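PDB 6U75: E3 SUMO-protein ligase SIZ2, which acts as an E3 ligase in the sumoylation pathway, promoting transfer of SUMO to substrate proteins, with septins among its possible targets. Local coordinates for residues 20-31 / 120-131; 70-78 / 91-102. All coordinates share one frame; numbering follows the deposited sequence.

Contact 1 (20-31 / 120-131); sequences KLKQSAGRGCTK and DLHYLNIDKEYS
Asp120 lies alongside Lys31, both side chains pointing the same way, and its OD2 rests 3.3 Å from Lys31 CG. Leu121 exchanges two backbone hydrogen bonds with Thr30, and its CD2 meets Leu21 CD1 at 3.6 Å. At the next, non-hydrogen-bonded pair, Cys29 SG sits over one face of the His122 ring, 3.6 Å from the centroid. Tyr123 then shows how a glycine can serve as the seat for a cross-strand aromatic ring. Its CG lies between backbone N and carbonyl carbon (chi1 53°), which turns the ring across to Gly28, whose CA makes a CH-pi contact 3.8 Å from the centroid; any CB on Gly28 would run into the ring. Ile126 CD1 covers the opposite face. Segment 120-131 leaves one antiparallel sheet of the PINIT domain (28-31 with 120-123) for the other (20-21 with 130-131), and 20-31 makes the same crossing in the opposite direction. Ile126 keeps the two connecting loops together through reciprocal backbone bonds with Ser24, its O accepting Ser24 N at 3.0 Å. Tyr130 does likewise with Leu21, Leu21 N reaching Tyr130 O at 2.9 Å in a nearly straight bond (174°). Ser131 OG, bonded to Glu65, has Lys20 CE packed against it.

Contact 2 (70-78 / 91-102); sequences EAIDFPYPC and VKGLKKQNGTGN
Asp73 and Lys92 form a salt bridge, OD1 to NZ 2.9 Å, and the same OD1 accepts the backbone N of Gly99 at 2.8 Å. The Gly99 bond is nearly straight (166°) and arrives on the syn side of the carboxylate, somewhat out of its plane. Asp73 CG stands anti to the carbonyl carbon (chi1 -82°), which brings the carboxylate over to the loop. Lys92 NZ has a further anchor: it donates to Gln97 O at 2.9 Å, in the carbonyl plane and on a lone pair, so the ammonium ties the aspartate to the far end of the type I turn running from Leu94 to Gln97. With an alanine in place of this aspartate, Gly99 N would probably lose this acceptor and Lys92 its opposite charge, and the two loops would be joined less firmly. The principle at work is that irregular chain can be fixed by side chains bonding to backbone: neither 70-78 nor 91-102 contains a helix or strand, although both belong to the PINIT domain and flank its short strands 79-82 and 85-86. Backbone adds little directly, Gly101 N reaching Ile72 O in a weak bond of 3.5 Å. Ile72 CG2 lies against the Gly101 carbonyl, where a side chain on Gly101 would be tight. Farther along, Val91 CB stands over the centre of the Phe74 ring, 3.9 Å from the centroid, the two side chains crossing at about a right angle, while Val91 CG2 touches Cys78 SG at 3.7 Å. At the periphery, Tyr76 swings its ring out opposite its own backbone N (chi1 -179°) and offers a ring face to the aliphatic part of Lys95, whose CG makes a CH-pi contact 4.1 Å from the centroid; Lys95 CE continues toward the hydroxyl.

Both contacts lie in the PINIT domain, their centres about 14 Å apart. Along the chain the order is 20-31, 70-78, 91-102, 120-131, so the two loops of contact 2 fall within the span that contact 1 brings together. They also touch: the Tyr130 ring of contact 1 packs on the backbone of 73-75, and Leu121 CD1 meets Cys78 CB at 3.6 Å. Contact 1 joins the two sheets, its centre about 26 Å from the centre of the chain. That of contact 2 is about 12 Å from it, and loop 91-102 touches Pro222, Thr223 and Gln225, with a weak hydrogen bond to Ser219, all in the predicted SP-RING zinc-finger region, consistent with a part in the interdomain junction.

Contact 1 (20-31 / 120-131)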
loop_
_atom_site.group_PDB
_atom_site.type_symbol
_atom_site.label_atom_id
_atom_site.label_comp_id
_atom_site.label_asym_id
_atom_site.label_seq_id
_atom_site.Cartn_x
_atom_site.Cartn_y
_atom_site.Cartn_z
ATOM N N LYS A 20 4.832 -19.147 15.568
ATOM C CA LYS A 20 5.886 -19.461 14.616
ATOM C C LYS A 20 5.446 -20.639 13.757
ATOM O O LYS A 20 5.007 -21.668 14.283
ATOM C CB LYS A 20 7.197 -19.787 15.332
ATOM C CG LYS A 20 7.955 -18.572 15.849
ATOM C CD LYS A 20 8.371 -17.642 14.717
ATOM C CE LYS A 20 9.646 -16.888 15.055
ATOM N NZ LYS A 20 10.839 -17.783 15.035
ATOM N N LEU A 21 5.546 -20.477 12.443
ATOM C CA LEU A 21 5.254 -21.532 11.486
ATOM C C LEU A 21 6.573 -22.097 10.976
ATOM O O LEU A 21 7.369 -21.370 10.371
ATOM C CB LEU A 21 4.413 -21.002 10.326
ATOM C CG LEU A 21 2.918 -21.309 10.364
ATOM C CD1 LEU A 21 2.221 -20.650 9.187
ATOM C CD2 LEU A 21 2.681 -22.810 10.357
ATOM N N LYS A 22 6.801 -23.380 11.228
ATOM C CA LYS A 22 8.042 -24.034 10.847
ATOM C C LYS A 22 7.900 -24.708 9.485
ATOM O O LYS A 22 6.795 -24.950 8.993
ATOM C CB LYS A 22 8.452 -25.061 11.902
ATOM C CG LYS A 22 7.447 -26.176 12.130
ATOM C CD LYS A 22 7.968 -27.166 13.160
ATOM C CE LYS A 22 7.012 -28.329 13.367
ATOM N NZ LYS A 22 7.569 -29.335 14.317
ATOM N N GLN A 23 9.047 -25.010 8.880
ATOM C CA GLN A 23 9.054 -25.640 7.567
ATOM C C GLN A 23 8.341 -26.985 7.610
ATOM O O GLN A 23 8.439 -27.730 8.589
ATOM C CB GLN A 23 10.489 -25.827 7.073
ATOM C CG GLN A 23 11.090 -24.588 6.434
ATOM C CD GLN A 23 12.479 -24.831 5.879
ATOM O OE1 GLN A 23 13.432 -24.143 6.242
ATOM N NE2 GLN A 23 12.600 -25.807 4.989
ATOM N N SER A 24 7.621 -27.290 6.533
ATOM C CA SER A 24 6.887 -28.539 6.393
ATOM C C SER A 24 7.155 -29.117 5.014
ATOM O O SER A 24 7.109 -28.391 4.014
ATOM C CB SER A 24 5.384 -28.322 6.593
ATOM O OG SER A 24 4.657 -29.511 6.335
ATOM N N ALA A 25 7.436 -30.419 4.961
ATOM C CA ALA A 25 7.643 -31.077 3.674
ATOM C C ALA A 25 6.379 -31.021 2.827
ATOM O O ALA A 25 6.425 -30.668 1.643
ATOM C CB ALA A 25 8.080 -32.524 3.890
ATOM N N GLY A 26 5.238 -31.358 3.420
ATOM C CA GLY A 26 3.986 -31.381 2.692
ATOM C C GLY A 26 2.787 -30.937 3.504
ATOM O O GLY A 26 2.907 -30.093 4.398
ATOM N N ARG A 27 1.622 -31.504 3.180
ATOM C CA ARG A 27 0.341 -31.164 3.792
ATOM C C ARG A 27 0.465 -30.808 5.267
ATOM O O ARG A 27 1.287 -31.390 5.981
ATOM C CB ARG A 27 -0.631 -32.336 3.642
ATOM C CG ARG A 27 -2.003 -31.950 3.131
ATOM C CD ARG A 27 -3.046 -32.998 3.493
ATOM N NE ARG A 27 -2.734 -34.319 2.947
ATOM C CZ ARG A 27 -2.085 -35.281 3.600
ATOM N NH1 ARG A 27 -1.862 -36.444 3.005
ATOM N NH2 ARG A 27 -1.658 -35.093 4.842
ATOM N N GLY A 28 -0.348 -29.869 5.738
ATOM C CA GLY A 28 -0.341 -29.538 7.153
ATOM C C GLY A 28 -1.349 -28.457 7.483
ATOM O O GLY A 28 -1.887 -27.774 6.602
ATOM N N CYS A 29 -1.592 -28.315 8.786
ATOM C CA CYS A 29 -2.497 -27.306 9.317
ATOM C C CYS A 29 -1.976 -26.847 10.671
ATOM O O CYS A 29 -1.607 -27.677 11.507
ATOM C CB CYS A 29 -3.919 -27.854 9.459
ATOM S SG CYS A 29 -5.041 -26.755 10.355
ATOM N N THR A 30 -1.949 -25.532 10.883
ATOM C CA THR A 30 -1.493 -24.944 12.136
ATOM C C THR A 30 -2.652 -24.218 12.803
ATOM O O THR A 30 -3.373 -23.455 12.151
ATOM C CB THR A 30 -0.327 -23.982 11.901
ATOM O OG1 THR A 30 0.804 -24.713 11.412
ATOM C CG2 THR A 30 0.054 -23.274 13.194
ATOM N N LYS A 31 -2.822 -24.447 14.100
ATOM C CA LYS A 31 -3.940 -23.909 14.859
ATOM C C LYS A 31 -3.451 -22.894 15.883
ATOM O O LYS A 31 -2.350 -23.017 16.429
ATOM C CB LYS A 31 -4.704 -25.033 15.566
ATOM C CG LYS A 31 -5.338 -26.034 14.617
ATOM C CD LYS A 31 -5.861 -27.252 15.359
ATOM C CE LYS A 31 -7.102 -27.819 14.690
ATOM N NZ LYS A 31 -7.602 -29.039 15.382
ATOM N N ASP A 120 -7.298 -21.256 12.184
ATOM C CA ASP A 120 -6.638 -22.363 11.513
ATOM C C ASP A 120 -6.010 -21.868 10.218
ATOM O O ASP A 120 -6.574 -21.016 9.525
ATOM C CB ASP A 120 -7.625 -23.495 11.217
ATOM C CG ASP A 120 -8.485 -23.847 12.417
ATOM O OD1 ASP A 120 -9.602 -23.304 12.531
ATOM O OD2 ASP A 120 -8.040 -24.662 13.251
ATOM N N LEU A 121 -4.836 -22.406 9.902
ATOM C CA LEU A 121 -4.099 -22.051 8.695
ATOM C C LEU A 121 -3.686 -23.348 8.015
ATOM O O LEU A 121 -2.814 -24.064 8.517
ATOM C CB LEU A 121 -2.886 -21.185 9.031
ATOM C CG LEU A 121 -1.917 -20.849 7.897
ATOM C CD1 LEU A 121 -2.646 -20.573 6.594
ATOM C CD2 LEU A 121 -1.080 -19.647 8.294
ATOM N N HIS A 122 -4.331 -23.654 6.893
ATOM C CA HIS A 122 -4.087 -24.878 6.146
ATOM C C HIS A 122 -3.145 -24.598 4.984
ATOM O O HIS A 122 -3.274 -23.579 4.296
ATOM C CB HIS A 122 -5.396 -25.466 5.620
ATOM C CG HIS A 122 -6.352 -25.869 6.698
ATOM N ND1 HIS A 122 -7.198 -24.972 7.315
ATOM C CD2 HIS A 122 -6.590 -27.070 7.274
ATOM C CE1 HIS A 122 -7.920 -25.606 8.222
ATOM N NE2 HIS A 122 -7.570 -26.880 8.218
ATOM N N TYR A 123 -2.206 -25.518 4.766
ATOM C CA TYR A 123 -1.174 -25.343 3.757
ATOM C C TYR A 123 -0.787 -26.704 3.198
ATOM O O TYR A 123 -0.993 -27.744 3.832
ATOM C CB TYR A 123 0.058 -24.649 4.345
ATOM C CG TYR A 123 0.580 -25.346 5.579
ATOM C CD1 TYR A 123 1.484 -26.395 5.477
ATOM C CD2 TYR A 123 0.155 -24.969 6.846
ATOM C CE1 TYR A 123 1.959 -27.040 6.601
ATOM C CE2 TYR A 123 0.623 -25.609 7.978
ATOM C CZ TYR A 123 1.526 -26.644 7.849
ATOM O OH TYR A 123 1.997 -27.287 8.970
ATOM N N LEU A 124 -0.208 -26.680 1.999
ATOM C CA LEU A 124 0.316 -27.882 1.368
ATOM C C LEU A 124 1.807 -28.072 1.603
ATOM O O LEU A 124 2.322 -29.168 1.357
ATOM C CB LEU A 124 0.055 -27.845 -0.142
ATOM C CG LEU A 124 -1.395 -27.593 -0.555
ATOM C CD1 LEU A 124 -1.530 -27.573 -2.073
ATOM C CD2 LEU A 124 -2.312 -28.640 0.058
ATOM N N ASN A 125 2.502 -27.039 2.067
ATOM C CA ASN A 125 3.938 -27.085 2.299
ATOM C C ASN A 125 4.355 -25.737 2.866
ATOM O O ASN A 125 3.616 -24.753 2.774
ATOM C CB ASN A 125 4.713 -27.382 1.015
ATOM C CG ASN A 125 4.487 -26.330 -0.052
ATOM O OD1 ASN A 125 3.485 -26.363 -0.769
ATOM N ND2 ASN A 125 5.416 -25.385 -0.160
ATOM N N ILE A 126 5.549 -25.702 3.455
ATOM C CA ILE A 126 6.122 -24.470 3.985
ATOM C C ILE A 126 7.626 -24.533 3.749
ATOM O O ILE A 126 8.321 -25.346 4.370
ATOM C CB ILE A 126 5.811 -24.267 5.475
ATOM C CG1 ILE A 126 4.295 -24.237 5.684
ATOM C CG2 ILE A 126 6.443 -22.978 5.985
ATOM C CD1 ILE A 126 3.863 -23.874 7.085
ATOM N N ASP A 127 8.127 -23.680 2.855
ATOM C CA ASP A 127 9.545 -23.657 2.519
ATOM C C ASP A 127 10.361 -22.790 3.466
ATOM O O ASP A 127 11.562 -23.028 3.632
ATOM C CB ASP A 127 9.737 -23.151 1.087
ATOM C CG ASP A 127 9.029 -24.014 0.064
ATOM O OD1 ASP A 127 8.266 -24.917 0.470
ATOM O OD2 ASP A 127 9.239 -23.794 -1.147
ATOM N N LYS A 128 9.737 -21.793 4.089
ATOM C CA LYS A 128 10.418 -20.876 4.989
ATOM C C LYS A 128 9.580 -20.681 6.243
ATOM O O LYS A 128 8.356 -20.834 6.220
ATOM C CB LYS A 128 10.678 -19.521 4.315
ATOM C CG LYS A 128 11.796 -19.551 3.282
ATOM C CD LYS A 128 11.847 -18.269 2.458
ATOM C CE LYS A 128 12.195 -17.055 3.308
ATOM N NZ LYS A 128 12.255 -15.809 2.494
ATOM N N GLU A 129 10.249 -20.345 7.341
ATOM C CA GLU A 129 9.556 -20.115 8.598
ATOM C C GLU A 129 8.861 -18.759 8.578
ATOM O O GLU A 129 9.349 -17.796 7.983
ATOM C CB GLU A 129 10.533 -20.188 9.772
ATOM C CG GLU A 129 11.205 -21.541 9.924
ATOM C CD GLU A 129 12.169 -21.587 11.094
ATOM O OE1 GLU A 129 13.187 -22.304 11.000
ATOM O OE2 GLU A 129 11.909 -20.902 12.105
ATOM N N TYR A 130 7.705 -18.694 9.236
ATOM C CA TYR A 130 6.891 -17.487 9.253
ATOM C C TYR A 130 6.575 -17.081 10.685
ATOM O O TYR A 130 6.508 -17.917 11.588
ATOM C CB TYR A 130 5.578 -17.683 8.476
ATOM C CG TYR A 130 5.759 -17.849 6.983
ATOM C CD1 TYR A 130 5.945 -19.105 6.421
ATOM C CD2 TYR A 130 5.739 -16.751 6.136
ATOM C CE1 TYR A 130 6.110 -19.260 5.058
ATOM C CE2 TYR A 130 5.902 -16.897 4.772
ATOM C CZ TYR A 130 6.087 -18.153 4.239
ATOM O OH TYR A 130 6.250 -18.303 2.881
ATOM N N SER A 131 6.392 -15.778 10.879
ATOM C CA SER A 131 5.907 -15.210 12.128
ATOM C C SER A 131 4.496 -14.685 11.906
ATOM O O SER A 131 4.253 -13.933 10.954
ATOM C CB SER A 131 6.819 -14.084 12.618
ATOM O OG SER A 131 8.093 -14.577 12.990
#

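Contact 2 (70-78 / 91-102)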
loop_
_atom_site.group_PDB
_atom_site.type_symbol
_atom_site.label_atom_id
_atom_site.label_comp_id
_atom_site.label_asym_id
_atom_site.label_seq_id
_atom_site.Cartn_x
_atom_site.Cartn_y
_atom_site.Cartn_z
ATOM N N GLU A 70 8.845 -7.159 10.235
ATOM C CA GLU A 70 8.842 -8.056 9.086
ATOM C C GLU A 70 7.916 -7.527 7.997
ATOM O O GLU A 70 6.794 -7.092 8.271
ATOM C CB GLU A 70 8.398 -9.462 9.497
ATOM C CG GLU A 70 8.847 -9.908 10.882
ATOM C CD GLU A 70 7.839 -9.558 11.963
ATOM O OE1 GLU A 70 7.174 -8.507 11.839
ATOM O OE2 GLU A 70 7.707 -10.336 12.929
ATOM N N ALA A 71 8.392 -7.566 6.755
ATOM C CA ALA A 71 7.530 -7.259 5.621
ATOM C C ALA A 71 6.432 -8.308 5.512
ATOM O O ALA A 71 6.651 -9.491 5.790
ATOM C CB ALA A 71 8.346 -7.205 4.329
ATOM N N ILE A 72 5.241 -7.874 5.106
ATOM C CA ILE A 72 4.079 -8.760 5.107
ATOM C C ILE A 72 4.302 -9.851 4.065
ATOM O O ILE A 72 4.349 -9.579 2.862
ATOM C CB ILE A 72 2.780 -7.992 4.844
ATOM C CG1 ILE A 72 2.465 -7.091 6.040
ATOM C CG2 ILE A 72 1.634 -8.970 4.574
ATOM C CD1 ILE A 72 1.188 -6.292 5.907
ATOM N N ASP A 73 4.430 -11.093 4.527
ATOM C CA ASP A 73 4.584 -12.248 3.648
ATOM C C ASP A 73 3.804 -13.409 4.245
ATOM O O ASP A 73 4.163 -13.919 5.312
ATOM C CB ASP A 73 6.055 -12.616 3.464
ATOM C CG ASP A 73 6.743 -11.763 2.419
ATOM O OD1 ASP A 73 6.229 -11.686 1.284
ATOM O OD2 ASP A 73 7.794 -11.163 2.732
ATOM N N PHE A 74 2.736 -13.811 3.571
ATOM C CA PHE A 74 1.991 -15.004 3.934
ATOM C C PHE A 74 2.513 -16.206 3.152
ATOM O O PHE A 74 3.019 -16.055 2.035
ATOM C CB PHE A 74 0.505 -14.821 3.638
ATOM C CG PHE A 74 -0.252 -14.107 4.719
ATOM C CD1 PHE A 74 -0.302 -12.726 4.755
ATOM C CD2 PHE A 74 -0.928 -14.821 5.693
ATOM C CE1 PHE A 74 -1.006 -12.070 5.747
ATOM C CE2 PHE A 74 -1.633 -14.172 6.688
ATOM C CZ PHE A 74 -1.672 -12.795 6.713
ATOM N N PRO A 75 2.409 -17.412 3.706
ATOM C CA PRO A 75 2.756 -18.605 2.921
ATOM C C PRO A 75 1.739 -18.820 1.811
ATOM O O PRO A 75 0.533 -18.837 2.054
ATOM C CB PRO A 75 2.719 -19.737 3.953
ATOM C CG PRO A 75 1.806 -19.243 5.022
ATOM C CD PRO A 75 1.985 -17.754 5.075
ATOM N N TYR A 76 2.233 -18.973 0.582
ATOM C CA TYR A 76 1.357 -19.225 -0.550
ATOM C C TYR A 76 1.561 -20.642 -1.059
ATOM O O TYR A 76 2.705 -21.028 -1.340
ATOM C CB TYR A 76 1.614 -18.230 -1.686
ATOM C CG TYR A 76 0.694 -18.443 -2.867
ATOM C CD1 TYR A 76 -0.604 -17.949 -2.856
ATOM C CD2 TYR A 76 1.115 -19.154 -3.984
ATOM C CE1 TYR A 76 -1.453 -18.147 -3.928
ATOM C CE2 TYR A 76 0.272 -19.357 -5.062
ATOM C CZ TYR A 76 -1.010 -18.852 -5.028
ATOM O OH TYR A 76 -1.855 -19.051 -6.096
ATOM N N PRO A 77 0.498 -21.449 -1.201
ATOM C CA PRO A 77 -0.902 -21.132 -0.892
ATOM C C PRO A 77 -1.218 -21.221 0.595
ATOM O O PRO A 77 -0.485 -21.865 1.345
ATOM C CB PRO A 77 -1.668 -22.201 -1.662
ATOM C CG PRO A 77 -0.757 -23.376 -1.614
ATOM C CD PRO A 77 0.629 -22.801 -1.770
ATOM N N CYS A 78 -2.312 -20.586 1.007
ATOM C CA CYS A 78 -2.749 -20.624 2.393
ATOM C C CYS A 78 -4.265 -20.538 2.436
ATOM O O CYS A 78 -4.875 -19.823 1.637
ATOM C CB CYS A 78 -2.149 -19.474 3.209
ATOM S SG CYS A 78 -2.344 -17.846 2.443
ATOM N N VAL A 91 -4.690 -12.034 0.985
ATOM C CA VAL A 91 -3.663 -11.846 2.006
ATOM C C VAL A 91 -2.294 -11.635 1.372
ATOM O O VAL A 91 -1.504 -10.804 1.836
ATOM C CB VAL A 91 -3.654 -13.032 2.990
ATOM C CG1 VAL A 91 -4.865 -12.964 3.906
ATOM C CG2 VAL A 91 -3.611 -14.368 2.249
ATOM N N LYS A 92 -1.986 -12.378 0.310
ATOM C CA LYS A 92 -0.677 -12.301 -0.344
ATOM C C LYS A 92 -0.893 -12.000 -1.824
ATOM O O LYS A 92 -1.063 -12.910 -2.639
ATOM C CB LYS A 92 0.117 -13.590 -0.137
ATOM C CG LYS A 92 1.555 -13.354 0.310
ATOM C CD LYS A 92 2.314 -12.458 -0.662
ATOM C CE LYS A 92 3.765 -12.301 -0.249
ATOM N NZ LYS A 92 4.422 -11.152 -0.930
ATOM N N GLY A 93 -0.888 -10.710 -2.165
ATOM C CA GLY A 93 -0.964 -10.302 -3.548
ATOM C C GLY A 93 0.400 -10.276 -4.213
ATOM O O GLY A 93 1.436 -10.197 -3.554
ATOM N N LEU A 94 0.387 -10.344 -5.542
ATOM C CA LEU A 94 1.610 -10.389 -6.339
ATOM C C LEU A 94 2.516 -11.526 -5.853
ATOM O O LEU A 94 3.532 -11.326 -5.187
ATOM C CB LEU A 94 2.330 -9.037 -6.294
ATOM C CG LEU A 94 2.972 -8.581 -7.607
ATOM C CD1 LEU A 94 1.904 -8.156 -8.602
ATOM C CD2 LEU A 94 3.960 -7.451 -7.367
ATOM N N LYS A 95 2.099 -12.742 -6.212
ATOM C CA LYS A 95 2.804 -13.937 -5.757
ATOM C C LYS A 95 4.274 -13.911 -6.154
ATOM O O LYS A 95 5.109 -14.530 -5.484
ATOM C CB LYS A 95 2.133 -15.188 -6.327
ATOM C CG LYS A 95 0.635 -15.279 -6.071
ATOM C CD LYS A 95 -0.091 -15.820 -7.293
ATOM C CE LYS A 95 -1.598 -15.750 -7.126
ATOM N NZ LYS A 95 -2.309 -16.080 -8.393
ATOM N N LYS A 96 4.610 -13.207 -7.237
ATOM C CA LYS A 96 5.980 -13.183 -7.733
ATOM C C LYS A 96 6.908 -12.327 -6.883
ATOM O O LYS A 96 8.126 -12.533 -6.928
ATOM C CB LYS A 96 6.003 -12.668 -9.173
ATOM C CG LYS A 96 5.327 -13.586 -10.174
ATOM C CD LYS A 96 6.128 -14.862 -10.385
ATOM C CE LYS A 96 5.691 -15.586 -11.645
ATOM N NZ LYS A 96 5.968 -14.790 -12.875
ATOM N N GLN A 97 6.374 -11.379 -6.120
ATOM C CA GLN A 97 7.177 -10.454 -5.336
ATOM C C GLN A 97 6.966 -10.697 -3.848
ATOM O O GLN A 97 5.876 -11.071 -3.410
ATOM C CB GLN A 97 6.826 -9.003 -5.680
ATOM C CG GLN A 97 7.769 -7.975 -5.079
ATOM C CD GLN A 97 7.451 -6.563 -5.534
ATOM O OE1 GLN A 97 6.771 -6.364 -6.542
ATOM N NE2 GLN A 97 7.936 -5.577 -4.790
ATOM N N ASN A 98 8.027 -10.476 -3.077
ATOM C CA ASN A 98 8.001 -10.644 -1.632
ATOM C C ASN A 98 7.768 -9.299 -0.959
ATOM O O ASN A 98 8.304 -8.274 -1.392
ATOM C CB ASN A 98 9.311 -11.256 -1.132
ATOM C CG ASN A 98 9.557 -12.641 -1.695
ATOM O OD1 ASN A 98 8.636 -13.448 -1.817
ATOM N ND2 ASN A 98 10.806 -12.922 -2.048
ATOM N N GLY A 99 6.972 -9.309 0.106
ATOM C CA GLY A 99 6.633 -8.097 0.818
ATOM C C GLY A 99 5.440 -7.349 0.272
ATOM O O GLY A 99 5.145 -6.250 0.758
ATOM N N THR A 100 4.743 -7.906 -0.719
ATOM C CA THR A 100 3.587 -7.266 -1.335
ATOM C C THR A 100 2.272 -7.864 -0.847
ATOM O O THR A 100 1.280 -7.866 -1.584
ATOM C CB THR A 100 3.674 -7.369 -2.858
ATOM O OG1 THR A 100 3.511 -8.735 -3.259
ATOM C CG2 THR A 100 5.017 -6.857 -3.351
ATOM N N GLY A 101 2.247 -8.380 0.377
ATOM C CA GLY A 101 1.048 -8.949 0.942
ATOM C C GLY A 101 0.294 -7.943 1.789
ATOM O O GLY A 101 0.846 -6.943 2.240
ATOM N N ASN A 102 -0.987 -8.222 1.992
ATOM C CA ASN A 102 -1.849 -7.424 2.845
ATOM C C ASN A 102 -2.230 -8.203 4.094
ATOM O O ASN A 102 -2.167 -9.437 4.115
ATOM C CB ASN A 102 -3.126 -7.009 2.102
ATOM C CG ASN A 102 -2.898 -5.862 1.143
ATOM O OD1 ASN A 102 -1.886 -5.166 1.217
ATOM N ND2 ASN A 102 -3.849 -5.651 0.242
#